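Local atomic coordinates of putative uncharacterized protein (PDB entry 4GNX), a protein that probably forms the smallest, OB-fold subunit of replication protein A, the heterotrimeric complex that binds single-stranded DNA. Residues Lys3-Ile8 against Thr20-Gly25; Leu7-Met12 against Asn98-Ser103; Val61-Lys66 against Asn77-Phe82. All coordinates share one frame; numbering follows the deposited sequence.

Interaction 1: Lys3-Ile8 against Thr20-Gly25; sequences KPTPLI and TVRIVG
P6 and I8, the residues before and after L7, bond to the N and O of R22 along one edge of its strand. R22 N donates to P6 O (3.0 Å) in a somewhat bent bond, 143° at the hydrogen, whereas I8 N reaches R22 O at 2.9 Å and nearly straight, 165°. This alternation is the pattern of a parallel bridge, and it makes L7 the partner of R22, their CA atoms 4.9 Å apart. L7 CA also lies 3.5 Å from R22 O, a CA-H...O contact.

Packing is closest around these bonds. The methyl CG2 of T5, anti to the backbone N, lies against the main chain where V21 passes into R22, and over one face of the R22 guanidinium, offset toward its rim. On the side of the sheet that bears L7 and R22, L7 CD1 touches R22 CG at 4.0 Å. On the side that bears I8 and I23, the I8 and V21 side chains cross at about a right angle, with I8 CG1 4.1 Å from V21 CB, and the CD1 of I23 rests against I8 O. The R22 head group turns away at its bent third torsion (-78°) to hydrogen-bond T64 and to form a salt bridge with E60 of a neighbouring subunit.

Toward the chain start the contact thins out. T5 and T20 are both partly exposed, and T20 CG2 comes no nearer than 3.9 Å to T5 OG1. Between the P6 and V21 side chains the nearest atoms, CG and CG1, are 4.3 Å apart. The N-terminal arm thus joins the long strand 20-31 through a very short parallel pairing, an added edge on the curled antiparallel sheet characteristic of the OB fold.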
ATOM      1  N   LYS A   3      31.697  -3.466  -1.465  1.00 60.96           N
ATOM      2  CA  LYS A   3      31.257  -2.345  -0.665  1.00 56.25           C
ATOM      3  C   LYS A   3      29.905  -1.897  -1.166  1.00 49.89           C
ATOM      4  O   LYS A   3      29.703  -1.765  -2.373  1.00 49.11           O
ATOM      5  CB  LYS A   3      32.229  -1.173  -0.805  1.00 56.81           C
ATOM      6  CG  LYS A   3      33.103  -0.920   0.408  1.00 60.55           C
ATOM      7  CD  LYS A   3      33.290   0.571   0.655  1.00 60.03           C
ATOM      8  CE  LYS A   3      33.962   1.262  -0.521  1.00 60.68           C
ATOM      9  NZ  LYS A   3      33.907   2.745  -0.423  1.00 59.48           N
ATOM     10  N   PRO A   4      28.973  -1.656  -0.244  1.00 46.52           N
ATOM     11  CA  PRO A   4      27.720  -1.044  -0.625  1.00 42.36           C
ATOM     12  C   PRO A   4      27.975   0.211  -1.435  1.00 40.18           C
ATOM     13  O   PRO A   4      28.960   0.901  -1.198  1.00 40.28           O
ATOM     14  CB  PRO A   4      27.087  -0.702   0.723  1.00 41.78           C
ATOM     15  CG  PRO A   4      27.552  -1.812   1.609  1.00 45.31           C
ATOM     16  CD  PRO A   4      28.958  -2.121   1.157  1.00 48.35           C
ATOM     17  N   THR A   5      27.094   0.470  -2.400  1.00 38.23           N
ATOM     18  CA  THR A   5      27.133   1.679  -3.195  1.00 36.60           C
ATOM     19  C   THR A   5      25.892   2.538  -2.928  1.00 34.63           C
ATOM     20  O   THR A   5      24.878   2.362  -3.589  1.00 35.82           O
ATOM     21  CB  THR A   5      27.282   1.323  -4.684  1.00 37.69           C
ATOM     22  OG1 THR A   5      28.615   0.871  -4.903  1.00 40.34           O
ATOM     23  CG2 THR A   5      27.065   2.531  -5.571  1.00 37.23           C
ATOM     24  N   PRO A   6      25.967   3.476  -1.958  1.00 33.87           N
ATOM     25  CA  PRO A   6      24.835   4.349  -1.622  1.00 32.00           C
ATOM     26  C   PRO A   6      24.083   4.925  -2.827  1.00 30.98           C
ATOM     27  O   PRO A   6      24.709   5.347  -3.811  1.00 32.11           O
ATOM     28  CB  PRO A   6      25.492   5.497  -0.816  1.00 32.05           C
ATOM     29  CG  PRO A   6      26.958   5.309  -0.962  1.00 33.30           C
ATOM     30  CD  PRO A   6      27.157   3.840  -1.172  1.00 34.57           C
ATOM     31  N   LEU A   7      22.754   4.952  -2.726  1.00 30.38           N
ATOM     32  CA  LEU A   7      21.889   5.663  -3.680  1.00 29.93           C
ATOM     33  C   LEU A   7      21.785   7.054  -3.169  1.00 32.80           C
ATOM     34  O   LEU A   7      21.233   7.270  -2.090  1.00 36.05           O
ATOM     35  CB  LEU A   7      20.486   5.064  -3.691  1.00 27.88           C
ATOM     36  CG  LEU A   7      19.583   5.385  -4.869  1.00 26.88           C
ATOM     37  CD1 LEU A   7      20.169   4.874  -6.185  1.00 26.38           C
ATOM     38  CD2 LEU A   7      18.203   4.805  -4.616  1.00 25.87           C
ATOM     39  N   ILE A   8      22.306   8.016  -3.912  1.00 34.23           N
ATOM     40  CA  ILE A   8      22.367   9.358  -3.360  1.00 36.10           C
ATOM     41  C   ILE A   8      21.757  10.413  -4.283  1.00 38.30           C
ATOM     42  O   ILE A   8      21.469  10.143  -5.451  1.00 40.60           O
ATOM     43  CB  ILE A   8      23.813   9.718  -2.899  1.00 36.55           C
ATOM     44  CG1 ILE A   8      24.711  10.016  -4.092  1.00 36.29           C
ATOM     45  CG2 ILE A   8      24.397   8.615  -2.016  1.00 34.68           C
ATOM     46  CD1 ILE A   8      25.722  11.091  -3.806  1.00 39.82           C
ATOM     47  N   THR A  20      32.574   5.432  -4.433  1.00 36.44           N
ATOM     48  CA  THR A  20      31.742   5.056  -5.544  1.00 35.04           C
ATOM     49  C   THR A  20      30.310   5.174  -5.127  1.00 32.95           C
ATOM     50  O   THR A  20      29.900   4.532  -4.167  1.00 34.08           O
ATOM     51  CB  THR A  20      32.024   3.618  -5.952  1.00 35.97           C
ATOM     52  OG1 THR A  20      33.342   3.561  -6.502  1.00 38.62           O
ATOM     53  CG2 THR A  20      31.037   3.176  -6.995  1.00 34.53           C
ATOM     54  N   VAL A  21      29.552   6.000  -5.828  1.00 30.97           N
ATOM     55  CA  VAL A  21      28.143   6.111  -5.523  1.00 29.82           C
ATOM     56  C   VAL A  21      27.251   5.682  -6.688  1.00 29.97           C
ATOM     57  O   VAL A  21      27.728   5.296  -7.774  1.00 31.50           O
ATOM     58  CB  VAL A  21      27.771   7.539  -5.113  1.00 29.38           C
ATOM     59  CG1 VAL A  21      28.556   7.972  -3.879  1.00 30.31           C
ATOM     60  CG2 VAL A  21      27.971   8.486  -6.283  1.00 29.41           C
ATOM     61  N   ARG A  22      25.949   5.768  -6.456  1.00 28.51           N
ATOM     62  CA  ARG A  22      24.970   5.477  -7.475  1.00 27.81           C
ATOM     63  C   ARG A  22      23.985   6.620  -7.463  1.00 26.75           C
ATOM     64  O   ARG A  22      23.547   7.036  -6.399  1.00 27.17           O
ATOM     65  CB  ARG A  22      24.280   4.178  -7.132  1.00 27.90           C
ATOM     66  CG  ARG A  22      23.356   3.667  -8.211  1.00 29.90           C
ATOM     67  CD  ARG A  22      23.196   2.151  -8.088  1.00 31.46           C
ATOM     68  NE  ARG A  22      24.365   1.456  -8.624  1.00 32.42           N
ATOM     69  CZ  ARG A  22      24.611   0.166  -8.452  1.00 34.02           C
ATOM     70  NH1 ARG A  22      23.766  -0.571  -7.758  1.00 34.27           N
ATOM     71  NH2 ARG A  22      25.706  -0.387  -8.966  1.00 36.60           N
ATOM     72  N   ILE A  23      23.649   7.152  -8.631  1.00 26.82           N
ATOM     73  CA  ILE A  23      22.767   8.328  -8.700  1.00 26.70           C
ATOM     74  C   ILE A  23      21.873   8.299  -9.946  1.00 27.04           C
ATOM     75  O   ILE A  23      22.324   7.891 -11.033  1.00 28.77           O
ATOM     76  CB  ILE A  23      23.556   9.657  -8.561  1.00 27.57           C
ATOM     77  CG1 ILE A  23      22.649  10.853  -8.771  1.00 29.87           C
ATOM     78  CG2 ILE A  23      24.645   9.770  -9.598  1.00 28.92           C
ATOM     79  CD1 ILE A  23      23.071  12.086  -7.998  1.00 31.78           C
ATOM     80  N   VAL A  24      20.616   8.715  -9.770  1.00 26.03           N
ATOM     81  CA  VAL A  24      19.621   8.712 -10.839  1.00 27.24           C
ATOM     82  C   VAL A  24      19.195  10.125 -11.196  1.00 28.51           C
ATOM     83  O   VAL A  24      18.977  10.961 -10.327  1.00 29.15           O
ATOM     84  CB  VAL A  24      18.343   7.938 -10.443  1.00 27.53           C
ATOM     85  CG1 VAL A  24      17.377   7.871 -11.620  1.00 29.60           C
ATOM     86  CG2 VAL A  24      18.671   6.520  -9.993  1.00 26.87           C
ATOM     87  N   GLY A  25      19.040  10.394 -12.476  1.00 30.15           N
ATOM     88  CA  GLY A  25      18.603  11.711 -12.871  1.00 33.00           C
ATOM     89  C   GLY A  25      18.124  11.790 -14.287  1.00 35.55           C
ATOM     90  O   GLY A  25      18.358  10.875 -15.077  1.00 35.58           O
TER

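Interaction 2: Leu7-Met12 against Asn98-Ser103; sequences LINSSM and NVVQIS
V99 and V100 bring the helix 93-104 against L7, and V100 carries most of the contact. V99 comes first. Its CG1, placed anti to the backbone N, meets L7 CD2 at 4.1 Å, the two side chains meeting at a slant near one end of the interface. V99 also packs on L125 of a neighbouring subunit, which places this residue where the helix borders both the chain's own sheet and another protein of the assembly.

V100, one residue on, points toward 7-12 and spreads its two methyls over different partners. CG2 lies 4.1 Å from L7 CG and also faces the L7 carbonyl. CG1, anti to the backbone N at chi1 163°, reaches farther along 7-12: it sits 3.7 Å from L7 O and 3.8 Å from M12 SD. The side chains of V100 and M12 lie alongside one another, pointing opposite ways, and that of M12 is bent at its last torsion. V100 thus spans L7 and M12.

Farther along, S103 faces 7-12 without touching it. Its OG bonds back to V99 O at 2.6 Å, coming from above the carbonyl plane, while S103 N, at 2.8 Å, approaches that oxygen from the opposite face as the regular helical bond. The S103 hydroxyl also hydrogen-bonds R124 of a neighbouring subunit.

Between the two segments the chemistry is mostly apolar, branched side chains and a thioether set against one another, with the L7 carbonyl oxygen facing the V100 methyls without a hydrogen bond. The S103 hydroxyl spends its bonds on V99 O and on R124 of the neighbouring subunit. Attachment of the helix to 7-12 therefore rests on the fit of L7, V100 and M12 rather than on directional bonds.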
ATOM      1  N   LEU A   7      22.754   4.952  -2.726  1.00 30.38           N
ATOM      2  CA  LEU A   7      21.889   5.663  -3.680  1.00 29.93           C
ATOM      3  C   LEU A   7      21.785   7.054  -3.169  1.00 32.80           C
ATOM      4  O   LEU A   7      21.233   7.270  -2.090  1.00 36.05           O
ATOM      5  CB  LEU A   7      20.486   5.064  -3.691  1.00 27.88           C
ATOM      6  CG  LEU A   7      19.583   5.385  -4.869  1.00 26.88           C
ATOM      7  CD1 LEU A   7      20.169   4.874  -6.185  1.00 26.38           C
ATOM      8  CD2 LEU A   7      18.203   4.805  -4.616  1.00 25.87           C
ATOM      9  N   ILE A   8      22.306   8.016  -3.912  1.00 34.23           N
ATOM     10  CA  ILE A   8      22.367   9.358  -3.360  1.00 36.10           C
ATOM     11  C   ILE A   8      21.757  10.413  -4.283  1.00 38.30           C
ATOM     12  O   ILE A   8      21.469  10.143  -5.451  1.00 40.60           O
ATOM     13  CB  ILE A   8      23.813   9.718  -2.899  1.00 36.55           C
ATOM     14  CG1 ILE A   8      24.711  10.016  -4.092  1.00 36.29           C
ATOM     15  CG2 ILE A   8      24.397   8.615  -2.016  1.00 34.68           C
ATOM     16  CD1 ILE A   8      25.722  11.091  -3.806  1.00 39.82           C
ATOM     17  N   ASN A   9      21.507  11.591  -3.723  1.00 39.62           N
ATOM     18  CA  ASN A   9      21.145  12.741  -4.502  1.00 40.25           C
ATOM     19  C   ASN A   9      22.322  13.718  -4.482  1.00 42.07           C
ATOM     20  O   ASN A   9      23.376  13.400  -3.919  1.00 41.92           O
ATOM     21  CB  ASN A   9      19.828  13.352  -4.000  1.00 42.88           C
ATOM     22  CG  ASN A   9      19.853  13.743  -2.517  1.00 45.71           C
ATOM     23  OD1 ASN A   9      18.844  13.596  -1.831  1.00 45.55           O
ATOM     24  ND2 ASN A   9      20.973  14.290  -2.035  1.00 46.90           N
ATOM     25  N   SER A  10      22.159  14.888  -5.095  1.00 43.31           N
ATOM     26  CA  SER A  10      23.282  15.792  -5.296  1.00 45.00           C
ATOM     27  C   SER A  10      23.824  16.379  -3.976  1.00 47.44           C
ATOM     28  O   SER A  10      25.006  16.738  -3.871  1.00 49.15           O
ATOM     29  CB  SER A  10      22.899  16.904  -6.275  1.00 47.95           C
ATOM     30  OG  SER A  10      21.747  17.625  -5.855  1.00 50.95           O
ATOM     31  N   SER A  11      22.970  16.450  -2.961  1.00 46.51           N
ATOM     32  CA  SER A  11      23.351  17.098  -1.731  1.00 47.87           C
ATOM     33  C   SER A  11      24.201  16.181  -0.872  1.00 45.49           C
ATOM     34  O   SER A  11      24.864  16.629   0.044  1.00 50.05           O
ATOM     35  CB  SER A  11      22.123  17.560  -0.969  1.00 50.13           C
ATOM     36  OG  SER A  11      21.810  16.605   0.011  1.00 51.26           O
ATOM     37  N   MET A  12      24.193  14.899  -1.176  1.00 41.10           N
ATOM     38  CA  MET A  12      24.986  13.942  -0.432  1.00 40.65           C
ATOM     39  C   MET A  12      26.393  13.762  -0.993  1.00 40.69           C
ATOM     40  O   MET A  12      27.215  13.073  -0.408  1.00 40.65           O
ATOM     41  CB  MET A  12      24.266  12.604  -0.362  1.00 38.88           C
ATOM     42  CG  MET A  12      22.981  12.690   0.443  1.00 41.92           C
ATOM     43  SD  MET A  12      21.862  11.277   0.314  1.00 43.28           S
ATOM     44  CE  MET A  12      22.817   9.957   1.070  1.00 40.25           C
ATOM     45  N   ASN A  98      12.321   9.906  -2.098  1.00 36.89           N
ATOM     46  CA  ASN A  98      11.879   9.252  -0.902  1.00 34.76           C
ATOM     47  C   ASN A  98      12.627   7.975  -0.608  1.00 32.54           C
ATOM     48  O   ASN A  98      12.933   7.657   0.550  1.00 32.26           O
ATOM     49  CB  ASN A  98      10.401   8.992  -1.017  1.00 36.05           C
ATOM     50  CG  ASN A  98       9.586  10.211  -0.661  1.00 39.58           C
ATOM     51  OD1 ASN A  98       9.532  10.608   0.503  1.00 41.15           O
ATOM     52  ND2 ASN A  98       8.954  10.821  -1.656  1.00 41.27           N
ATOM     53  N   VAL A  99      12.931   7.239  -1.660  1.00 30.77           N
ATOM     54  CA  VAL A  99      13.680   6.029  -1.509  1.00 29.00           C
ATOM     55  C   VAL A  99      15.090   6.373  -1.061  1.00 28.69           C
ATOM     56  O   VAL A  99      15.657   5.688  -0.216  1.00 28.15           O
ATOM     57  CB  VAL A  99      13.667   5.267  -2.819  1.00 29.13           C
ATOM     58  CG1 VAL A  99      14.617   4.067  -2.777  1.00 27.83           C
ATOM     59  CG2 VAL A  99      12.237   4.846  -3.090  1.00 30.66           C
ATOM     60  N   VAL A 100      15.646   7.464  -1.588  1.00 30.13           N
ATOM     61  CA  VAL A 100      16.976   7.885  -1.146  1.00 30.59           C
ATOM     62  C   VAL A 100      16.964   8.133   0.357  1.00 33.25           C
ATOM     63  O   VAL A 100      17.725   7.501   1.100  1.00 35.23           O
ATOM     64  CB  VAL A 100      17.477   9.132  -1.865  1.00 30.15           C
ATOM     65  CG1 VAL A 100      18.634   9.761  -1.082  1.00 30.65           C
ATOM     66  CG2 VAL A 100      17.905   8.754  -3.262  1.00 28.29           C
ATOM     67  N   GLN A 101      16.079   9.020   0.791  1.00 34.26           N
ATOM     68  CA  GLN A 101      15.974   9.358   2.173  1.00 36.88           C
ATOM     69  C   GLN A 101      15.757   8.127   3.048  1.00 35.97           C
ATOM     70  O   GLN A 101      16.424   7.975   4.083  1.00 36.72           O
ATOM     71  CB  GLN A 101      14.834  10.333   2.349  1.00 43.06           C
ATOM     72  CG  GLN A 101      15.154  11.776   2.032  1.00 49.22           C
ATOM     73  CD  GLN A 101      14.085  12.690   2.623  1.00 61.42           C
ATOM     74  OE1 GLN A 101      13.079  12.997   1.961  1.00 68.92           O
ATOM     75  NE2 GLN A 101      14.268  13.097   3.897  1.00 64.88           N
ATOM     76  N   ILE A 102      14.834   7.247   2.637  1.00 34.47           N
ATOM     77  CA  ILE A 102      14.456   6.072   3.446  1.00 33.15           C
ATOM     78  C   ILE A 102      15.607   5.081   3.522  1.00 31.60           C
ATOM     79  O   ILE A 102      15.880   4.509   4.586  1.00 30.98           O
ATOM     80  CB  ILE A 102      13.205   5.361   2.898  1.00 32.63           C
ATOM     81  CG1 ILE A 102      11.960   6.194   3.168  1.00 35.42           C
ATOM     82  CG2 ILE A 102      12.984   4.049   3.606  1.00 31.97           C
ATOM     83  CD1 ILE A 102      10.739   5.816   2.348  1.00 36.05           C
ATOM     84  N   SER A 103      16.276   4.883   2.386  1.00 30.39           N
ATOM     85  CA  SER A 103      17.443   4.005   2.338  1.00 30.65           C
ATOM     86  C   SER A 103      18.551   4.506   3.256  1.00 31.44           C
ATOM     87  O   SER A 103      19.220   3.698   3.901  1.00 35.61           O
ATOM     88  CB  SER A 103      17.981   3.834   0.916  1.00 31.09           C
ATOM     89  OG  SER A 103      16.971   3.408  -0.001  1.00 31.98           O
TER

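Interaction 3: Val61-Lys66 against Asn77-Phe82; sequences VEVTGK and NQIREF
E62 and R80 face each other as a hydrogen-bonded antiparallel pair, using both backbone groups of each residue. E62 N donates to R80 O (2.8 Å, 166° at the hydrogen), with the donor in the carbonyl plane, and R80 N answers to E62 O at 2.8 Å. Between the pairs, I79 CA leans on E62 O at 3.4 Å.

At T64 the register slips. T64 N donates to Q78 O at 3.0 Å, from well above the carbonyl plane, and T64 O accepts twice, from N77 N at 2.8 Å and from Q78 N at 3.1 Å. Two residues facing one make this a classic beta bulge, at the corner the chain turns at N77.

The polar ends of E62 and T64 find partners beyond this strand pair. The E62 carboxylate, carried on an extended chain, is hydrogen-bonded to the hydroxyls of Y117 and Y90 of a neighbouring subunit, and T64 OG1 bonds to R22. The backbone oxygen of I79 is satisfied by the side-chain amide of N88 of the same neighbouring subunit.

Main-chain groups thus secure the hairpin, while the E62 carboxylate and I79 O both tie this strand pair to the neighbour.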
ATOM      1  N   VAL A  61      18.627   8.275 -16.388  1.00 35.97           N
ATOM      2  CA  VAL A  61      19.792   7.430 -16.393  1.00 35.18           C
ATOM      3  C   VAL A  61      20.229   7.088 -14.965  1.00 32.14           C
ATOM      4  O   VAL A  61      19.983   7.872 -14.042  1.00 31.22           O
ATOM      5  CB  VAL A  61      20.894   8.149 -17.170  1.00 36.41           C
ATOM      6  CG1 VAL A  61      21.419   9.329 -16.367  1.00 35.16           C
ATOM      7  CG2 VAL A  61      21.995   7.186 -17.534  1.00 37.48           C
ATOM      8  N   GLU A  62      20.825   5.911 -14.767  1.00 31.73           N
ATOM      9  CA  GLU A  62      21.424   5.572 -13.456  1.00 30.14           C
ATOM     10  C   GLU A  62      22.916   5.402 -13.603  1.00 29.22           C
ATOM     11  O   GLU A  62      23.376   4.513 -14.319  1.00 30.11           O
ATOM     12  CB  GLU A  62      20.823   4.305 -12.817  1.00 30.64           C
ATOM     13  CG  GLU A  62      21.333   4.048 -11.400  1.00 30.27           C
ATOM     14  CD  GLU A  62      20.989   2.658 -10.861  1.00 33.09           C
ATOM     15  OE1 GLU A  62      21.774   1.700 -11.091  1.00 34.86           O
ATOM     16  OE2 GLU A  62      19.940   2.500 -10.179  1.00 33.74           O
ATOM     17  N   VAL A  63      23.671   6.253 -12.916  1.00 28.03           N
ATOM     18  CA  VAL A  63      25.136   6.194 -13.029  1.00 28.80           C
ATOM     19  C   VAL A  63      25.755   5.589 -11.802  1.00 27.71           C
ATOM     20  O   VAL A  63      25.416   5.993 -10.687  1.00 26.88           O
ATOM     21  CB  VAL A  63      25.764   7.581 -13.174  1.00 28.46           C
ATOM     22  CG1 VAL A  63      27.277   7.452 -13.165  1.00 28.85           C
ATOM     23  CG2 VAL A  63      25.242   8.259 -14.424  1.00 29.60           C
ATOM     24  N   THR A  64      26.644   4.627 -12.001  1.00 28.32           N
ATOM     25  CA  THR A  64      27.524   4.228 -10.925  1.00 29.30           C
ATOM     26  C   THR A  64      28.822   4.955 -11.200  1.00 31.13           C
ATOM     27  O   THR A  64      29.411   4.817 -12.280  1.00 33.48           O
ATOM     28  CB  THR A  64      27.729   2.697 -10.817  1.00 30.57           C
ATOM     29  OG1 THR A  64      26.470   2.041 -10.618  1.00 30.17           O
ATOM     30  CG2 THR A  64      28.581   2.364  -9.633  1.00 30.73           C
ATOM     31  N   GLY A  65      29.254   5.759 -10.240  1.00 30.77           N
ATOM     32  CA  GLY A  65      30.445   6.560 -10.453  1.00 33.34           C
ATOM     33  C   GLY A  65      31.158   6.925  -9.187  1.00 34.68           C
ATOM     34  O   GLY A  65      30.644   6.719  -8.089  1.00 34.99           O
ATOM     35  N   LYS A  66      32.345   7.477  -9.347  1.00 36.53           N
ATOM     36  CA  LYS A  66      33.176   7.840  -8.225  1.00 38.75           C
ATOM     37  C   LYS A  66      33.154   9.358  -8.094  1.00 40.81           C
ATOM     38  O   LYS A  66      33.391  10.075  -9.079  1.00 41.76           O
ATOM     39  CB  LYS A  66      34.574   7.287  -8.462  1.00 41.36           C
ATOM     40  CG  LYS A  66      35.744   8.111  -7.970  1.00 44.25           C
ATOM     41  CD  LYS A  66      36.529   7.373  -6.907  1.00 46.61           C
ATOM     42  CE  LYS A  66      37.951   7.896  -6.850  1.00 50.98           C
ATOM     43  NZ  LYS A  66      38.848   7.050  -7.674  1.00 54.22           N
ATOM     44  N   ASN A  77      31.673   5.072 -13.944  1.00 39.54           N
ATOM     45  CA  ASN A  77      32.173   3.716 -14.132  1.00 41.57           C
ATOM     46  C   ASN A  77      31.207   2.999 -15.082  1.00 43.38           C
ATOM     47  O   ASN A  77      31.592   2.584 -16.176  1.00 44.69           O
ATOM     48  CB  ASN A  77      32.345   2.979 -12.783  1.00 40.31           C
ATOM     49  CG  ASN A  77      33.534   3.512 -11.932  1.00 41.66           C
ATOM     50  OD1 ASN A  77      34.555   3.986 -12.459  1.00 43.56           O
ATOM     51  ND2 ASN A  77      33.412   3.400 -10.606  1.00 39.96           N
ATOM     52  N   GLN A  78      29.938   2.901 -14.677  1.00 44.84           N
ATOM     53  CA  GLN A  78      28.896   2.244 -15.476  1.00 48.51           C
ATOM     54  C   GLN A  78      27.660   3.095 -15.597  1.00 45.23           C
ATOM     55  O   GLN A  78      27.480   4.045 -14.862  1.00 44.01           O
ATOM     56  CB  GLN A  78      28.516   0.871 -14.918  1.00 54.32           C
ATOM     57  CG  GLN A  78      29.365  -0.272 -15.461  1.00 66.36           C
ATOM     58  CD  GLN A  78      29.142  -0.599 -16.956  1.00 80.36           C
ATOM     59  OE1 GLN A  78      29.206  -1.776 -17.365  1.00 89.38           O
ATOM     60  NE2 GLN A  78      28.904   0.438 -17.783  1.00 82.54           N
ATOM     61  N   ILE A  79      26.802   2.766 -16.545  1.00 46.20           N
ATOM     62  CA  ILE A  79      25.613   3.576 -16.769  1.00 44.20           C
ATOM     63  C   ILE A  79      24.412   2.714 -17.231  1.00 44.45           C
ATOM     64  O   ILE A  79      24.555   1.851 -18.107  1.00 46.41           O
ATOM     65  CB  ILE A  79      25.888   4.746 -17.765  1.00 45.27           C
ATOM     66  CG1 ILE A  79      27.056   5.667 -17.315  1.00 45.18           C
ATOM     67  CG2 ILE A  79      24.629   5.567 -17.961  1.00 43.41           C
ATOM     68  CD1 ILE A  79      28.424   5.404 -17.955  1.00 47.54           C
ATOM     69  N   ARG A  80      23.245   2.983 -16.636  1.00 42.22           N
ATOM     70  CA  ARG A  80      21.987   2.274 -16.886  1.00 43.40           C
ATOM     71  C   ARG A  80      20.862   3.160 -17.488  1.00 43.81           C
ATOM     72  O   ARG A  80      20.555   4.211 -16.950  1.00 42.77           O
ATOM     73  CB  ARG A  80      21.499   1.705 -15.557  1.00 42.53           C
ATOM     74  CG  ARG A  80      21.161   0.227 -15.572  1.00 46.55           C
ATOM     75  CD  ARG A  80      20.296  -0.195 -16.771  1.00 52.45           C
ATOM     76  NE  ARG A  80      20.993  -0.079 -18.071  1.00 56.40           N
ATOM     77  CZ  ARG A  80      20.736  -0.790 -19.175  1.00 60.24           C
ATOM     78  NH1 ARG A  80      19.794  -1.735 -19.203  1.00 61.99           N
ATOM     79  NH2 ARG A  80      21.457  -0.557 -20.265  1.00 63.34           N
ATOM     80  N   GLU A  81      20.222   2.726 -18.569  1.00 47.06           N
ATOM     81  CA  GLU A  81      19.106   3.472 -19.172  1.00 50.33           C
ATOM     82  C   GLU A  81      17.755   3.245 -18.455  1.00 50.21           C
ATOM     83  O   GLU A  81      17.641   2.303 -17.679  1.00 48.16           O
ATOM     84  CB  GLU A  81      18.985   3.056 -20.635  1.00 56.75           C
ATOM     85  CG  GLU A  81      18.588   4.174 -21.582  1.00 60.42           C
ATOM     86  CD  GLU A  81      17.169   4.626 -21.338  1.00 63.23           C
ATOM     87  OE1 GLU A  81      16.238   3.838 -21.626  1.00 67.90           O
ATOM     88  OE2 GLU A  81      16.989   5.756 -20.828  1.00 61.73           O
ATOM     89  N   PHE A  82      16.748   4.102 -18.704  1.00 52.55           N
ATOM     90  CA  PHE A  82      15.321   3.840 -18.305  1.00 54.75           C
ATOM     91  C   PHE A  82      14.220   4.287 -19.273  1.00 62.09           C
ATOM     92  O   PHE A  82      13.950   3.617 -20.256  1.00 68.78           O
ATOM     93  CB  PHE A  82      14.983   4.469 -16.981  1.00 48.63           C
ATOM     94  CG  PHE A  82      16.078   4.418 -16.005  1.00 44.60           C
ATOM     95  CD1 PHE A  82      16.457   5.539 -15.341  1.00 41.97           C
ATOM     96  CD2 PHE A  82      16.709   3.234 -15.728  1.00 45.42           C
ATOM     97  CE1 PHE A  82      17.455   5.500 -14.406  1.00 39.39           C
ATOM     98  CE2 PHE A  82      17.722   3.174 -14.801  1.00 43.34           C
ATOM     99  CZ  PHE A  82      18.096   4.319 -14.140  1.00 40.09           C
TER

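How the interactions relate
Interactions 1 and 3 lie in one mixed, curled sheet, their centres about 9 Å apart: strand 20-31 takes strand 7-8 on one flank and strand 60-68 on the other, and strand 60-68 in turn pairs with 73-81. Probable backbone hydrogen bonds of V21 with G65 and I23 with V63 join the two directly. Interaction 2, centred about 9 Å from interaction 1, shares L7 and I8 with it and adds the helix 93-104. The centres of interactions 2 and 3 are about 15 Å apart, with no touch. In sequence interaction 3 follows interaction 1 and falls between the segments of interaction 2. The N-terminal segment so links the sheet to the late helix, both of which meet other subunits.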